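Local coordinates for protein flap endonuclease 1 (Desulfurococcus amylolyticus, PDB 3ORY) that probably cleaves the single-stranded 5' flaps of branched DNA during replication and repair, as flap endonucleases of this family do, at residues G8-P20 with S183-S195. Numbering follows the deposited sequence.
Sequences GVDMGVDLKDIIP and SASQDYDSLLFGS
V13 and the start of helix 189-192, at Y188 and D189, hold each other through the backbone N and O of V13. V13 N gives its hydrogen to the syn lone pair of D189 OD1 at 2.9 Å, and V13 O accepts from Y188 N at 3.0 Å. Two Asx turns shape the loop around this grip: D10 OD1 takes G12 N, and D14 OD1 takes K16 N, each from above its carboxylate plane. D10 OD2 forms a salt bridge with R107. On the other segment D187 N is taken by S185 OG, D187 OD1 weakly accepts D189 N, and the D187 side chain lies close to a bound phosphate, probably from the crystallisation liquor. The apolar half of the contact centres on Y188. L15 CB sits over one ring face in a CH-pi contact, 4.0 Å from the centroid, while I19 CG1 approaches Y188 CE1 at 3.7 Å. Losing the ring to an alanine here would probably open a gap against L15 CB and I19 CG1. Beyond, V13 CG2 and L192 CD2 meet tip to tip. The V13 bonds thus tie the N-terminal loop to the helix start, where the clustered acids D10, D187, D189 and E168 are consistent with the metal-dependent site of flap endonucleases.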
loop_
_atom_site.group_PDB
_atom_site.type_symbol
_atom_site.label_atom_id
_atom_site.label_comp_id
_atom_site.label_asym_id
_atom_site.label_seq_id
_atom_site.Cartn_x
_atom_site.Cartn_y
_atom_site.Cartn_z
ATOM N N GLY A 8 4.538 7.011 -4.287
ATOM C CA GLY A 8 3.749 5.867 -4.836
ATOM C C GLY A 8 2.321 6.310 -5.107
ATOM O O GLY A 8 2.062 7.515 -5.220
ATOM N N VAL A 9 1.396 5.356 -5.199
ATOM C CA VAL A 9 -0.002 5.654 -5.557
ATOM C C VAL A 9 -0.970 5.520 -4.370
ATOM O O VAL A 9 -0.833 4.616 -3.549
ATOM C CB VAL A 9 -0.499 4.800 -6.756
ATOM C CG1 VAL A 9 0.163 5.260 -8.050
ATOM C CG2 VAL A 9 -0.245 3.312 -6.525
ATOM N N ASP A 10 -1.930 6.436 -4.280
ATOM C CA ASP A 10 -2.913 6.412 -3.199
ATOM C C ASP A 10 -4.086 5.538 -3.601
ATOM O O ASP A 10 -4.842 5.882 -4.523
ATOM C CB ASP A 10 -3.412 7.825 -2.858
ATOM C CG ASP A 10 -4.684 7.802 -1.996
ATOM O OD1 ASP A 10 -4.808 6.928 -1.096
ATOM O OD2 ASP A 10 -5.559 8.669 -2.213
ATOM N N MET A 11 -4.234 4.411 -2.909
ATOM C CA MET A 11 -5.301 3.446 -3.209
ATOM C C MET A 11 -6.326 3.351 -2.072
ATOM O O MET A 11 -7.138 2.419 -2.038
ATOM C CB MET A 11 -4.714 2.052 -3.478
ATOM C CG MET A 11 -3.758 1.950 -4.673
ATOM S SD MET A 11 -4.422 2.574 -6.218
ATOM C CE MET A 11 -5.831 1.508 -6.503
ATOM N N GLY A 12 -6.303 4.314 -1.154
ATOM C CA GLY A 12 -7.149 4.220 0.022
ATOM C C GLY A 12 -7.472 5.564 0.621
ATOM O O GLY A 12 -8.029 6.432 -0.043
ATOM N N VAL A 13 -7.130 5.719 1.896
ATOM C CA VAL A 13 -7.304 6.980 2.586
ATOM C C VAL A 13 -5.924 7.615 2.725
ATOM O O VAL A 13 -5.060 7.084 3.418
ATOM C CB VAL A 13 -7.951 6.754 3.976
ATOM C CG1 VAL A 13 -8.029 8.061 4.769
ATOM C CG2 VAL A 13 -9.342 6.118 3.826
ATOM N N ASP A 14 -5.717 8.740 2.046
ATOM C CA ASP A 14 -4.421 9.412 2.057
ATOM C C ASP A 14 -4.474 10.640 2.987
ATOM O O ASP A 14 -5.194 11.600 2.719
ATOM C CB ASP A 14 -4.013 9.794 0.628
ATOM C CG ASP A 14 -2.632 10.463 0.546
ATOM O OD1 ASP A 14 -1.885 10.503 1.549
ATOM O OD2 ASP A 14 -2.291 10.942 -0.559
ATOM N N LEU A 15 -3.714 10.580 4.080
ATOM C CA LEU A 15 -3.678 11.652 5.085
ATOM C C LEU A 15 -2.334 12.374 5.095
ATOM O O LEU A 15 -2.052 13.165 5.998
ATOM C CB LEU A 15 -3.961 11.081 6.478
ATOM C CG LEU A 15 -5.261 10.295 6.679
ATOM C CD1 LEU A 15 -5.348 9.824 8.130
ATOM C CD2 LEU A 15 -6.468 11.139 6.314
ATOM N N LYS A 16 -1.508 12.099 4.086
ATOM C CA LYS A 16 -0.136 12.608 4.034
ATOM C C LYS A 16 0.034 14.054 4.487
ATOM O O LYS A 16 0.906 14.349 5.305
ATOM C CB LYS A 16 0.452 12.434 2.628
ATOM C CG LYS A 16 1.945 12.718 2.543
ATOM C CD LYS A 16 2.503 12.327 1.162
ATOM C CE LYS A 16 4.030 12.398 1.148
ATOM N NZ LYS A 16 4.530 13.739 1.569
ATOM N N ASP A 17 -0.771 14.970 3.963
ATOM C CA ASP A 17 -0.507 16.366 4.295
ATOM C C ASP A 17 -1.174 16.897 5.568
ATOM O O ASP A 17 -1.068 18.090 5.856
ATOM C CB ASP A 17 -0.685 17.309 3.095
ATOM C CG ASP A 17 -1.931 17.022 2.299
ATOM O OD1 ASP A 17 -3.009 16.860 2.920
ATOM O OD2 ASP A 17 -1.816 16.958 1.051
ATOM N N ILE A 18 -1.842 16.025 6.332
ATOM C CA ILE A 18 -2.256 16.416 7.682
ATOM C C ILE A 18 -1.424 15.771 8.790
ATOM O O ILE A 18 -1.602 16.110 9.958
ATOM C CB ILE A 18 -3.781 16.247 7.972
ATOM C CG1 ILE A 18 -4.198 14.771 7.958
ATOM C CG2 ILE A 18 -4.614 17.089 7.014
ATOM C CD1 ILE A 18 -5.540 14.502 8.671
ATOM N N ILE A 19 -0.511 14.866 8.441
ATOM C CA ILE A 19 0.356 14.264 9.460
ATOM C C ILE A 19 1.392 15.284 9.974
ATOM O O ILE A 19 2.237 15.730 9.210
ATOM C CB ILE A 19 1.107 13.012 8.948
ATOM C CG1 ILE A 19 0.142 11.978 8.325
ATOM C CG2 ILE A 19 1.942 12.404 10.077
ATOM C CD1 ILE A 19 -0.928 11.426 9.281
ATOM N N PRO A 20 1.333 15.638 11.274
ATOM C CA PRO A 20 2.336 16.577 11.788
ATOM C C PRO A 20 3.708 15.918 11.952
ATOM O O PRO A 20 3.799 14.694 12.127
ATOM C CB PRO A 20 1.779 17.017 13.147
ATOM C CG PRO A 20 0.666 16.064 13.485
ATOM C CD PRO A 20 0.439 15.124 12.328
ATOM N N SER A 183 2.134 -2.239 10.850
ATOM C CA SER A 183 1.522 -2.521 9.564
ATOM C C SER A 183 2.274 -1.689 8.535
ATOM O O SER A 183 2.942 -0.711 8.893
ATOM C CB SER A 183 0.013 -2.184 9.572
ATOM O OG SER A 183 -0.229 -0.906 10.140
ATOM N N ALA A 184 2.208 -2.090 7.272
ATOM C CA ALA A 184 2.917 -1.375 6.218
ATOM C C ALA A 184 2.042 -1.221 4.992
ATOM O O ALA A 184 1.469 -2.205 4.485
ATOM C CB ALA A 184 4.248 -2.076 5.863
ATOM N N SER A 185 1.960 0.017 4.512
ATOM C CA SER A 185 1.104 0.381 3.380
ATOM C C SER A 185 1.403 1.826 3.020
ATOM O O SER A 185 1.982 2.545 3.827
ATOM C CB SER A 185 -0.372 0.274 3.795
ATOM O OG SER A 185 -1.226 0.593 2.709
ATOM N N GLN A 186 1.003 2.253 1.821
ATOM C CA GLN A 186 1.053 3.672 1.460
ATOM C C GLN A 186 -0.164 4.431 1.974
ATOM O O GLN A 186 -0.083 5.634 2.234
ATOM C CB GLN A 186 1.209 3.877 -0.056
ATOM C CG GLN A 186 2.572 3.462 -0.604
ATOM C CD GLN A 186 3.727 3.994 0.217
ATOM O OE1 GLN A 186 4.382 3.243 0.941
ATOM N NE2 GLN A 186 3.962 5.295 0.139
ATOM N N ASP A 187 -1.290 3.747 2.155
ATOM C CA ASP A 187 -2.424 4.451 2.721
ATOM C C ASP A 187 -2.450 4.331 4.246
ATOM O O ASP A 187 -1.634 3.621 4.858
ATOM C CB ASP A 187 -3.758 4.067 2.057
ATOM C CG ASP A 187 -4.093 2.609 2.209
ATOM O OD1 ASP A 187 -3.818 2.034 3.283
ATOM O OD2 ASP A 187 -4.636 2.040 1.233
ATOM N N TYR A 188 -3.382 5.050 4.848
ATOM C CA TYR A 188 -3.419 5.226 6.286
ATOM C C TYR A 188 -4.544 4.416 6.921
ATOM O O TYR A 188 -4.831 4.565 8.118
ATOM C CB TYR A 188 -3.579 6.727 6.576
ATOM C CG TYR A 188 -2.353 7.527 6.182
ATOM C CD1 TYR A 188 -1.441 7.978 7.141
ATOM C CD2 TYR A 188 -2.093 7.818 4.839
ATOM C CE1 TYR A 188 -0.296 8.705 6.760
ATOM C CE2 TYR A 188 -0.976 8.536 4.463
ATOM C CZ TYR A 188 -0.084 8.981 5.418
ATOM O OH TYR A 188 1.022 9.686 4.997
ATOM N N ASP A 189 -5.179 3.569 6.111
ATOM C CA ASP A 189 -6.363 2.802 6.531
ATOM C C ASP A 189 -6.126 2.010 7.803
ATOM O O ASP A 189 -7.013 1.925 8.640
ATOM C CB ASP A 189 -6.802 1.820 5.429
ATOM C CG ASP A 189 -7.137 2.506 4.102
ATOM O OD1 ASP A 189 -6.633 3.615 3.818
ATOM O OD2 ASP A 189 -7.910 1.910 3.316
ATOM N N SER A 190 -4.942 1.409 7.929
ATOM C CA SER A 190 -4.626 0.585 9.090
ATOM C C SER A 190 -4.653 1.371 10.419
ATOM O O SER A 190 -5.018 0.810 11.449
ATOM C CB SER A 190 -3.316 -0.207 8.903
ATOM O OG SER A 190 -2.168 0.626 8.947
ATOM N N LEU A 191 -4.298 2.656 10.380
ATOM C CA LEU A 191 -4.412 3.548 11.543
ATOM C C LEU A 191 -5.867 3.768 11.928
ATOM O O LEU A 191 -6.209 3.734 13.113
ATOM C CB LEU A 191 -3.734 4.895 11.275
ATOM C CG LEU A 191 -2.210 4.831 11.105
ATOM C CD1 LEU A 191 -1.655 6.178 10.656
ATOM C CD2 LEU A 191 -1.534 4.386 12.410
ATOM N N LEU A 192 -6.719 3.975 10.929
ATOM C CA LEU A 192 -8.155 4.154 11.165
ATOM C C LEU A 192 -8.748 2.906 11.808
ATOM O O LEU A 192 -9.630 3.009 12.660
ATOM C CB LEU A 192 -8.892 4.485 9.862
ATOM C CG LEU A 192 -9.001 5.910 9.295
ATOM C CD1 LEU A 192 -7.749 6.721 9.448
ATOM C CD2 LEU A 192 -9.352 5.798 7.808
ATOM N N PHE A 193 -8.227 1.741 11.416
ATOM C CA PHE A 193 -8.609 0.440 11.988
ATOM C C PHE A 193 -7.863 0.105 13.283
ATOM O O PHE A 193 -7.954 -1.025 13.801
ATOM C CB PHE A 193 -8.369 -0.673 10.966
ATOM C CG PHE A 193 -9.371 -0.712 9.841
ATOM C CD1 PHE A 193 -10.745 -0.845 10.101
ATOM C CD2 PHE A 193 -8.936 -0.668 8.511
ATOM C CE1 PHE A 193 -11.667 -0.916 9.037
ATOM C CE2 PHE A 193 -9.846 -0.745 7.448
ATOM C CZ PHE A 193 -11.209 -0.864 7.709
ATOM N N GLY A 194 -7.129 1.086 13.809
ATOM C CA GLY A 194 -6.560 0.974 15.144
ATOM C C GLY A 194 -5.145 0.438 15.253
ATOM O O GLY A 194 -4.708 0.085 16.356
ATOM N N SER A 195 -4.414 0.367 14.139
ATOM C CA SER A 195 -3.033 -0.124 14.202
ATOM C C SER A 195 -2.190 0.832 15.039
ATOM O O SER A 195 -2.178 2.012 14.761
ATOM C CB SER A 195 -2.412 -0.231 12.820
ATOM O OG SER A 195 -1.059 -0.642 12.923
#